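Local coordinates for redox-sensing transcriptional repressor Rex (Thermoanaerobacter ethanolicus, PDB 3WGG), which probably adjusts transcription to the cellular NADH/NAD(+) balance, acting as a homodimeric DNA-binding repressor that binds the dinucleotide in Rossmann-type domains, at residues A[95-100]-A[123-128]; A[113-118]-A[130-135]. One frame throughout, in Å; residues are numbered along the deposited sequence.

Contacts 1 and 2, whose centres lie 8 Å apart, meet in one edge of the Rossmann-type sheet. Strand 126-127 forms an antiparallel hairpin with strand 130-134, which in turn runs parallel to strand 110-117. Val132 joins the two contacts: its O accepts from Gly124 N at 2.9 Å, and its N lies 3.0 Å from Leu125 O, both probable hydrogen bonds. Ile127 is shared, packing on helix 94-100 in contact 1 and on Ile115 of contact 2. The same bound alpha-diphosphopyridine nucleotide touches both contacts, the helix at its pyrophosphate and the end of strand 110-117 at its adenosine half.

Contact 1: residues A[95-100]-A[123-128]; sequences LGQAIA and FGLKIR. With 8NA (alpha-Diphosphopyridine nucleotide), chain C.
Ala100 and Ile127 mark the closest backbone approach, their CA atoms 7.3 Å apart, where helix 94-100 passes the short edge strand 126-127. At this spacing the two are joined by side chains, chiefly the two branches of Ile127. With CG1 anti to the carbonyl carbon (chi1 -60°), this isoleucine spreads its methyls along the helix: CG2 meets Ala100 CB at 3.7 Å, while CD1 reaches Gln97 CG, one helical turn earlier, also at 3.7 Å. The Gln97 side chain crosses Ile127 at about a right angle, offering its aliphatic part to the methyl. Its amide is anchored by NE2, hydrogen-bonded to Ala92 O in the glycine-rich turn, and OE1 lies 4.2 Å from Leu125 CD2 in a looser, more exposed contact. At the other end, the Arg128 chain, turned at chi2, sets CD 3.6 Å from Ala100 O. Ala100 also packs on Leu112, Ile115 and Ile89 of the sheet, so its methyl sits between helix and strands, while Ile99 packs on Phe177 and on Leu195 of the second subunit. The start of the helix faces the ligand: Leu95 N donates to O2N of the nucleotide at 2.8 Å with an angle of 163°, and Asn94 N is a further donor to the nucleotide. With Gly96 as the last glycine of a GxGxxG sequence, this is the dinucleotide-binding helix of a Rossmann fold, with the amide of Leu95 on the pyrophosphate.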
# COMPACT_ATOMS: atom_id res chain seq x y z
N LEU A 95 -8.74 -2.91 12.27
CA LEU A 95 -7.79 -2.18 11.47
C LEU A 95 -7.00 -1.20 12.34
O LEU A 95 -5.79 -1.17 12.26
CB LEU A 95 -8.46 -1.46 10.31
CG LEU A 95 -7.54 -0.62 9.42
CD1 LEU A 95 -6.49 -1.46 8.75
CD2 LEU A 95 -8.38 0.15 8.39
N GLY A 96 -7.68 -0.37 13.13
CA GLY A 96 -6.95 0.62 13.89
C GLY A 96 -6.00 -0.05 14.87
O GLY A 96 -4.93 0.45 15.11
N GLN A 97 -6.40 -1.18 15.45
CA GLN A 97 -5.46 -1.90 16.36
C GLN A 97 -4.31 -2.58 15.62
O GLN A 97 -3.20 -2.62 16.15
CB GLN A 97 -6.22 -2.95 17.24
CG GLN A 97 -7.30 -2.33 18.14
CD GLN A 97 -7.96 -3.37 19.07
OE1 GLN A 97 -7.27 -4.24 19.62
NE2 GLN A 97 -9.31 -3.35 19.13
N ALA A 98 -4.53 -3.08 14.40
CA ALA A 98 -3.41 -3.56 13.57
C ALA A 98 -2.44 -2.43 13.30
O ALA A 98 -1.23 -2.59 13.45
CB ALA A 98 -3.92 -4.15 12.26
N ILE A 99 -2.94 -1.25 12.97
CA ILE A 99 -2.00 -0.17 12.65
C ILE A 99 -1.25 0.30 13.90
O ILE A 99 -0.06 0.69 13.82
CB ILE A 99 -2.74 1.01 12.01
CG1 ILE A 99 -3.39 0.61 10.68
CG2 ILE A 99 -1.82 2.24 11.84
CD1 ILE A 99 -2.45 -0.06 9.68
N ALA A 100 -1.96 0.38 15.03
CA ALA A 100 -1.28 0.62 16.32
C ALA A 100 -0.17 -0.39 16.58
O ALA A 100 0.81 -0.04 17.25
CB ALA A 100 -2.28 0.61 17.52
N PHE A 123 -13.62 2.07 25.50
CA PHE A 123 -12.97 3.11 26.30
C PHE A 123 -12.07 2.44 27.35
O PHE A 123 -12.43 1.41 27.94
CB PHE A 123 -13.95 4.09 26.95
CG PHE A 123 -14.86 4.84 25.97
CD1 PHE A 123 -14.65 4.82 24.59
CD2 PHE A 123 -15.94 5.55 26.45
CE1 PHE A 123 -15.51 5.51 23.72
CE2 PHE A 123 -16.83 6.21 25.58
CZ PHE A 123 -16.61 6.19 24.23
N GLY A 124 -10.86 2.97 27.55
CA GLY A 124 -9.95 2.39 28.54
C GLY A 124 -9.13 1.21 28.06
O GLY A 124 -8.19 0.80 28.75
N LEU A 125 -9.42 0.63 26.90
CA LEU A 125 -8.57 -0.47 26.44
C LEU A 125 -7.11 0.02 26.33
O LEU A 125 -6.86 1.17 25.93
CB LEU A 125 -9.06 -1.09 25.12
CG LEU A 125 -8.41 -2.43 24.71
CD1 LEU A 125 -8.78 -3.60 25.65
CD2 LEU A 125 -8.71 -2.82 23.26
N LYS A 126 -6.17 -0.82 26.74
CA LYS A 126 -4.76 -0.47 26.59
C LYS A 126 -4.21 -1.08 25.33
O LYS A 126 -4.34 -2.28 25.09
CB LYS A 126 -3.94 -0.90 27.81
CG LYS A 126 -3.84 0.20 28.89
CD LYS A 126 -2.79 -0.16 29.96
CE LYS A 126 -3.42 -0.92 31.15
NZ LYS A 126 -4.31 -0.00 31.93
N ILE A 127 -3.62 -0.24 24.48
CA ILE A 127 -2.93 -0.75 23.31
C ILE A 127 -1.53 -0.15 23.33
O ILE A 127 -1.36 1.07 23.30
CB ILE A 127 -3.69 -0.50 22.00
CG1 ILE A 127 -5.06 -1.17 22.04
CG2 ILE A 127 -2.89 -1.05 20.81
CD1 ILE A 127 -6.14 -0.54 21.17
N ARG A 128 -0.54 -1.04 23.44
CA ARG A 128 0.82 -0.70 23.85
C ARG A 128 0.74 0.19 25.07
O ARG A 128 0.15 -0.17 26.09
CB ARG A 128 1.59 -0.02 22.72
CG ARG A 128 1.13 -0.42 21.32
CD ARG A 128 2.29 -0.83 20.43
NE ARG A 128 2.41 -2.28 20.36
CZ ARG A 128 3.45 -2.99 20.82
NH1 ARG A 128 3.45 -4.31 20.67
NH2 ARG A 128 4.47 -2.38 21.40
PA 8NA C . -14.29 -2.56 12.80
O1A 8NA C . -15.80 -2.61 12.82
O2A 8NA C . -13.46 -3.70 13.36
O5B 8NA C . -13.83 -1.15 13.45
C5B 8NA C . -14.38 0.12 13.10
C4B 8NA C . -14.29 0.91 14.40
O4B 8NA C . -14.55 2.29 14.25
C3B 8NA C . -15.31 0.39 15.41
O3B 8NA C . -14.54 0.13 16.59
C2B 8NA C . -16.27 1.58 15.59
O2B 8NA C . -16.71 1.70 16.95
C1B 8NA C . -15.35 2.75 15.32
N9A 8NA C . -16.02 3.94 14.80
C8A 8NA C . -17.10 4.03 14.00
N7A 8NA C . -17.28 5.35 13.72
C5A 8NA C . -16.32 6.04 14.38
C6A 8NA C . -16.00 7.39 14.52
N6A 8NA C . -16.73 8.34 13.90
N1A 8NA C . -14.96 7.74 15.28
C2A 8NA C . -14.21 6.84 15.95
N3A 8NA C . -14.51 5.55 15.87
C4A 8NA C . -15.54 5.14 15.09
O3 8NA C . -13.85 -2.39 11.23
PN 8NA C . -12.30 -2.57 10.78
O1N 8NA C . -12.06 -4.01 10.42
O2N 8NA C . -11.38 -1.99 11.83
O5D 8NA C . -12.24 -1.75 9.38
C5D 8NA C . -12.29 -0.32 9.27
C4D 8NA C . -12.36 0.10 7.79
O4D 8NA C . -11.67 -0.87 6.97
C3D 8NA C . -13.76 0.16 7.20
O3D 8NA C . -13.78 1.17 6.16
C2D 8NA C . -13.92 -1.18 6.51
O2D 8NA C . -14.77 -0.94 5.41
C1D 8NA C . -12.51 -1.60 6.07
N1N 8NA C . -12.10 -1.19 4.69
C2N 8NA C . -12.47 -1.96 3.61
C3N 8NA C . -12.14 -1.67 2.33
C7N 8NA C . -12.61 -2.57 1.27
O7N 8NA C . -13.47 -3.42 1.50
N7N 8NA C . -12.04 -2.44 0.07
C4N 8NA C . -11.28 -0.46 2.01
C5N 8NA C . -10.89 0.29 3.28
C6N 8NA C . -11.29 -0.09 4.51

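Contact 2: residues A[113-118]-A[130-135]; sequences KGIFDI and VEVMDV. With 8NA (alpha-Diphosphopyridine nucleotide), chain C.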
# COMPACT_ATOMS: atom_id res chain seq x y z
N LYS A 113 0.21 8.90 20.09
CA LYS A 113 -0.19 9.50 21.36
C LYS A 113 -1.56 9.09 21.86
O LYS A 113 -1.88 9.27 23.04
CB LYS A 113 -0.19 11.02 21.22
CG LYS A 113 1.04 11.62 20.58
CD LYS A 113 2.33 11.43 21.42
CE LYS A 113 2.06 11.28 22.91
NZ LYS A 113 1.40 12.49 23.52
N GLY A 114 -2.43 8.64 20.98
CA GLY A 114 -3.81 8.39 21.42
C GLY A 114 -4.55 7.62 20.36
O GLY A 114 -4.17 7.64 19.19
N ILE A 115 -5.56 6.88 20.80
CA ILE A 115 -6.45 6.17 19.90
C ILE A 115 -7.87 6.47 20.32
O ILE A 115 -8.20 6.44 21.51
CB ILE A 115 -6.21 4.68 19.98
CG1 ILE A 115 -4.72 4.39 19.89
CG2 ILE A 115 -7.01 3.89 18.89
CD1 ILE A 115 -4.40 2.91 20.24
N PHE A 116 -8.74 6.71 19.34
CA PHE A 116 -10.07 7.18 19.62
C PHE A 116 -11.15 6.30 19.01
O PHE A 116 -10.98 5.75 17.91
CB PHE A 116 -10.22 8.63 19.16
CG PHE A 116 -9.28 9.55 19.83
CD1 PHE A 116 -9.66 10.24 20.98
CD2 PHE A 116 -7.98 9.67 19.37
CE1 PHE A 116 -8.75 11.06 21.62
CE2 PHE A 116 -7.06 10.48 20.03
CZ PHE A 116 -7.45 11.19 21.13
N ASP A 117 -12.25 6.16 19.74
CA ASP A 117 -13.38 5.40 19.23
C ASP A 117 -14.70 5.97 19.70
O ASP A 117 -14.71 6.80 20.61
CB ASP A 117 -13.27 3.94 19.60
CG ASP A 117 -13.96 3.03 18.60
OD1 ASP A 117 -13.24 2.46 17.77
OD2 ASP A 117 -15.21 2.88 18.63
N ILE A 118 -15.79 5.52 19.10
CA ILE A 118 -17.13 5.86 19.54
C ILE A 118 -17.72 4.79 20.46
O ILE A 118 -18.63 5.09 21.24
CB ILE A 118 -18.14 6.06 18.39
CG1 ILE A 118 -18.09 4.91 17.37
CG2 ILE A 118 -17.92 7.36 17.72
CD1 ILE A 118 -19.38 4.76 16.62
N VAL A 130 -0.82 3.15 25.09
CA VAL A 130 -1.91 4.15 25.10
C VAL A 130 -3.30 3.60 25.42
O VAL A 130 -3.53 2.40 25.36
CB VAL A 130 -1.97 5.06 23.84
CG1 VAL A 130 -0.90 6.13 23.89
CG2 VAL A 130 -1.93 4.26 22.57
N GLU A 131 -4.19 4.50 25.80
CA GLU A 131 -5.57 4.16 26.06
C GLU A 131 -6.50 4.60 24.93
O GLU A 131 -6.29 5.65 24.31
CB GLU A 131 -6.01 4.78 27.40
CG GLU A 131 -5.68 3.87 28.60
CD GLU A 131 -6.65 4.05 29.76
OE1 GLU A 131 -7.37 5.07 29.76
OE2 GLU A 131 -6.70 3.16 30.66
N VAL A 132 -7.50 3.77 24.65
CA VAL A 132 -8.58 4.15 23.75
C VAL A 132 -9.49 5.13 24.46
O VAL A 132 -9.95 4.86 25.57
CB VAL A 132 -9.38 2.90 23.30
CG1 VAL A 132 -10.58 3.28 22.45
CG2 VAL A 132 -8.46 1.93 22.55
N MET A 133 -9.74 6.27 23.81
CA MET A 133 -10.52 7.34 24.41
C MET A 133 -11.72 7.61 23.54
O MET A 133 -11.75 7.25 22.36
CB MET A 133 -9.69 8.65 24.56
CG MET A 133 -8.55 8.49 25.52
SD MET A 133 -7.26 9.72 25.30
CE MET A 133 -6.21 8.87 24.07
N ASP A 134 -12.72 8.25 24.14
CA ASP A 134 -13.91 8.69 23.43
C ASP A 134 -13.51 9.75 22.42
O ASP A 134 -12.88 10.76 22.78
CB ASP A 134 -14.86 9.27 24.48
CG ASP A 134 -16.22 9.62 23.91
OD1 ASP A 134 -16.36 9.91 22.72
OD2 ASP A 134 -17.16 9.68 24.71
N VAL A 135 -13.86 9.53 21.16
CA VAL A 135 -13.43 10.42 20.09
C VAL A 135 -14.06 11.80 20.31
O VAL A 135 -13.74 12.79 19.62
CB VAL A 135 -13.79 9.85 18.69
CG1 VAL A 135 -15.32 9.63 18.55
CG2 VAL A 135 -13.24 10.71 17.57
PA 8NA C . -14.29 -2.56 12.80
O1A 8NA C . -15.80 -2.61 12.82
O2A 8NA C . -13.46 -3.70 13.36
O5B 8NA C . -13.83 -1.15 13.45
C5B 8NA C . -14.38 0.12 13.10
C4B 8NA C . -14.29 0.91 14.40
O4B 8NA C . -14.55 2.29 14.25
C3B 8NA C . -15.31 0.39 15.41
O3B 8NA C . -14.54 0.13 16.59
C2B 8NA C . -16.27 1.58 15.59
O2B 8NA C . -16.71 1.70 16.95
C1B 8NA C . -15.35 2.75 15.32
N9A 8NA C . -16.02 3.94 14.80
C8A 8NA C . -17.10 4.03 14.00
N7A 8NA C . -17.28 5.35 13.72
C5A 8NA C . -16.32 6.04 14.38
C6A 8NA C . -16.00 7.39 14.52
N6A 8NA C . -16.73 8.34 13.90
N1A 8NA C . -14.96 7.74 15.28
C2A 8NA C . -14.21 6.84 15.95
N3A 8NA C . -14.51 5.55 15.87
C4A 8NA C . -15.54 5.14 15.09
O3 8NA C . -13.85 -2.39 11.23
PN 8NA C . -12.30 -2.57 10.78
O1N 8NA C . -12.06 -4.01 10.42
O2N 8NA C . -11.38 -1.99 11.83
O5D 8NA C . -12.24 -1.75 9.38
C5D 8NA C . -12.29 -0.32 9.27
C4D 8NA C . -12.36 0.10 7.79
O4D 8NA C . -11.67 -0.87 6.97
C3D 8NA C . -13.76 0.16 7.20
O3D 8NA C . -13.78 1.17 6.16
C2D 8NA C . -13.92 -1.18 6.51
O2D 8NA C . -14.77 -0.94 5.41
C1D 8NA C . -12.51 -1.60 6.07
N1N 8NA C . -12.10 -1.19 4.69
C2N 8NA C . -12.47 -1.96 3.61
C3N 8NA C . -12.14 -1.67 2.33
C7N 8NA C . -12.61 -2.57 1.27
O7N 8NA C . -13.47 -3.42 1.50
N7N 8NA C . -12.04 -2.44 0.07
C4N 8NA C . -11.28 -0.46 2.01
C5N 8NA C . -10.89 0.29 3.28
C6N 8NA C . -11.29 -0.09 4.51
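Strands 110-117 and 130-134 run parallel, Phe116 opposite Met133; Met133 N donates to Ile115 O at 2.8 Å, Asp117 N to Met133 O, and Val135 N to Asp117 O from above the carbonyl plane. On one side of the sheet the Phe116 ring crosses the Met133 side chain, SD standing 5.0 Å from the ring centroid in an oblique Met-aromatic contact. Met133, bent at chi3, carries CE back to within 3.6 Å of Gly114 CA. Asp134 O lies in the ring plane, at the edge near CD1. Ile115 points to the other side, where its CD1 meets Val130 CG2 at 3.7 Å. Strand 110-117 is the second strand of the Rossmann fold, and its terminal acid grips the adenosine ribose, as is usual in this fold: nucleotide O3B donates to Asp117 OD1 at 2.9 Å and O2B to OD2. Ile118 CG1 rests on the adenine at C4A, 3.4 Å away, with CG2 beside Val135 CG1. Further out, Ala92 N and Asn119 N also donate to the Asp117 carboxylate, fixing its rotation. Phe141 of helix 138-144 packs edge-to-face with Phe116.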